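Local structure of uncharacterized protein (Deinococcus radiodurans, 3GG7) at residues 22-27 with 48-53. The protein binds manganese and is probably a TatD-type metal-dependent hydrolase acting on ester bonds, its substrate unknown. Numbering follows the deposited sequence.
Sequences ACEERQ and AGRPHV
A type I beta turn, Arg50 to Val53, leads into strand 53-55 and is held to the end of helix 16-25 by the carboxylate of Glu24, which takes two hydrogen bonds from His52. The backbone N of His52 donates to the syn lone pair of Glu24 OE2 at 2.8 Å, while His52 ND1 reaches Glu24 OE1, also at 2.8 Å, with an N-H...O angle of 157°. This second oxygen lies near the imidazole plane but is met from above the carboxylate plane, the two planes being 55° apart. The bend of Glu24 at chi2 (-56°) brings its carboxylate to the turn, where OE2 lies 3.2 Å from Arg50 CB and Pro51 CD packs against both carboxylate oxygens. In the TIM-barrel fold of this family, the contact joins the first helix to the loop before the third strand, at the surface, the side chain of Val53 about 11 Å from that of the manganese ligand His9. Replacing Glu24 with an alanine would probably leave the backbone N and ND1 of His52 without their carboxylate partners and the ring freer to turn. A Schellman motif ends the helix at Gln27, whose CA makes a CH-pi contact over one face of the His52 ring, 3.8 Å from its centroid. Arg50 instead extends along helix 16-25, past Val17 and Arg21, and its NH1 hydrogen-bonds to Leu46 O.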
loop_
_atom_site.group_PDB
_atom_site.type_symbol
_atom_site.label_atom_id
_atom_site.label_comp_id
_atom_site.label_asym_id
_atom_site.label_seq_id
_atom_site.Cartn_x
_atom_site.Cartn_y
_atom_site.Cartn_z
ATOM N N ALA A 22 -18.591 -1.049 -8.063
ATOM C CA ALA A 22 -18.624 -2.458 -7.705
ATOM C C ALA A 22 -18.130 -2.703 -6.277
ATOM O O ALA A 22 -18.603 -3.591 -5.574
ATOM C CB ALA A 22 -17.801 -3.262 -8.702
ATOM N N CYS A 23 -17.146 -1.909 -5.859
ATOM C CA CYS A 23 -16.681 -1.951 -4.467
ATOM C C CYS A 23 -17.750 -1.471 -3.500
ATOM O O CYS A 23 -18.015 -2.103 -2.476
ATOM C CB CYS A 23 -15.395 -1.138 -4.296
ATOM S SG CYS A 23 -13.963 -1.827 -5.160
ATOM N N GLU A 24 -18.417 -0.373 -3.830
ATOM C CA GLU A 24 -19.540 0.068 -2.990
ATOM C C GLU A 24 -20.672 -0.933 -2.886
ATOM O O GLU A 24 -21.245 -1.126 -1.810
ATOM C CB GLU A 24 -20.128 1.373 -3.473
ATOM C CG GLU A 24 -19.370 2.581 -3.106
ATOM C CD GLU A 24 -19.106 2.768 -1.596
ATOM O OE1 GLU A 24 -19.865 2.356 -0.688
ATOM O OE2 GLU A 24 -18.064 3.361 -1.368
ATOM N N GLU A 25 -21.024 -1.574 -4.002
ATOM C CA GLU A 25 -22.075 -2.587 -3.976
ATOM C C GLU A 25 -21.729 -3.706 -3.011
ATOM O O GLU A 25 -22.602 -4.240 -2.329
ATOM C CB GLU A 25 -22.337 -3.143 -5.394
ATOM C CG GLU A 25 -23.045 -2.152 -6.325
ATOM C CD GLU A 25 -22.852 -2.450 -7.825
ATOM O OE1 GLU A 25 -22.124 -3.399 -8.200
ATOM O OE2 GLU A 25 -23.397 -1.691 -8.648
ATOM N N ARG A 26 -20.443 -4.044 -2.931
ATOM C CA ARG A 26 -19.970 -5.112 -2.063
ATOM C C ARG A 26 -19.613 -4.628 -0.668
ATOM O O ARG A 26 -19.224 -5.422 0.183
ATOM C CB ARG A 26 -18.714 -5.727 -2.687
ATOM C CG ARG A 26 -18.975 -6.496 -3.969
ATOM C CD ARG A 26 -17.652 -6.903 -4.605
ATOM N NE ARG A 26 -17.848 -7.954 -5.597
ATOM C CZ ARG A 26 -18.306 -7.756 -6.827
ATOM N NH1 ARG A 26 -18.610 -6.543 -7.256
ATOM N NH2 ARG A 26 -18.456 -8.797 -7.639
ATOM N N GLN A 27 -19.742 -3.326 -0.429
ATOM C CA GLN A 27 -19.235 -2.685 0.785
ATOM C C GLN A 27 -17.801 -3.143 1.088
ATOM O O GLN A 27 -17.442 -3.499 2.223
ATOM C CB GLN A 27 -20.206 -2.888 1.948
ATOM C CG GLN A 27 -21.616 -2.465 1.545
ATOM C CD GLN A 27 -22.399 -1.759 2.631
ATOM O OE1 GLN A 27 -23.109 -2.392 3.395
ATOM N NE2 GLN A 27 -22.297 -0.424 2.673
ATOM N N ALA A 48 -16.288 10.386 -4.503
ATOM C CA ALA A 48 -17.436 11.242 -4.157
ATOM C C ALA A 48 -18.691 10.404 -4.046
ATOM O O ALA A 48 -19.046 9.692 -4.977
ATOM C CB ALA A 48 -17.617 12.355 -5.195
ATOM N N GLY A 49 -19.309 10.419 -2.872
ATOM C CA GLY A 49 -20.467 9.604 -2.588
ATOM C C GLY A 49 -20.206 8.134 -2.335
ATOM O O GLY A 49 -21.153 7.356 -2.232
ATOM N N ARG A 50 -18.923 7.758 -2.197
ATOM C CA ARG A 50 -18.517 6.376 -2.065
ATOM C C ARG A 50 -17.639 6.220 -0.807
ATOM O O ARG A 50 -16.408 6.324 -0.893
ATOM C CB ARG A 50 -17.762 5.916 -3.332
ATOM C CG ARG A 50 -18.589 6.087 -4.601
ATOM C CD ARG A 50 -18.056 5.226 -5.768
ATOM N NE ARG A 50 -18.985 5.372 -6.895
ATOM C CZ ARG A 50 -18.855 6.235 -7.892
ATOM N NH1 ARG A 50 -17.764 6.979 -8.051
ATOM N NH2 ARG A 50 -19.831 6.296 -8.813
ATOM N N PRO A 51 -18.271 5.981 0.359
ATOM C CA PRO A 51 -17.554 5.987 1.640
ATOM C C PRO A 51 -16.595 4.836 1.819
ATOM O O PRO A 51 -15.790 4.892 2.720
ATOM C CB PRO A 51 -18.691 5.923 2.664
ATOM C CG PRO A 51 -19.724 5.159 1.985
ATOM C CD PRO A 51 -19.689 5.623 0.548
ATOM N N HIS A 52 -16.653 3.811 0.965
ATOM C CA HIS A 52 -15.670 2.713 1.005
ATOM C C HIS A 52 -14.443 2.978 0.187
ATOM O O HIS A 52 -13.519 2.165 0.222
ATOM C CB HIS A 52 -16.299 1.418 0.538
ATOM C CG HIS A 52 -17.292 0.878 1.518
ATOM N ND1 HIS A 52 -18.614 1.266 1.515
ATOM C CD2 HIS A 52 -17.123 0.091 2.603
ATOM C CE1 HIS A 52 -19.224 0.688 2.538
ATOM N NE2 HIS A 52 -18.350 -0.040 3.203
ATOM N N VAL A 53 -14.382 4.094 -0.525
ATOM C CA VAL A 53 -13.220 4.413 -1.350
ATOM C C VAL A 53 -12.390 5.465 -0.603
ATOM O O VAL A 53 -12.821 6.609 -0.463
ATOM C CB VAL A 53 -13.644 4.981 -2.729
ATOM C CG1 VAL A 53 -12.406 5.371 -3.539
ATOM C CG2 VAL A 53 -14.490 3.941 -3.517
#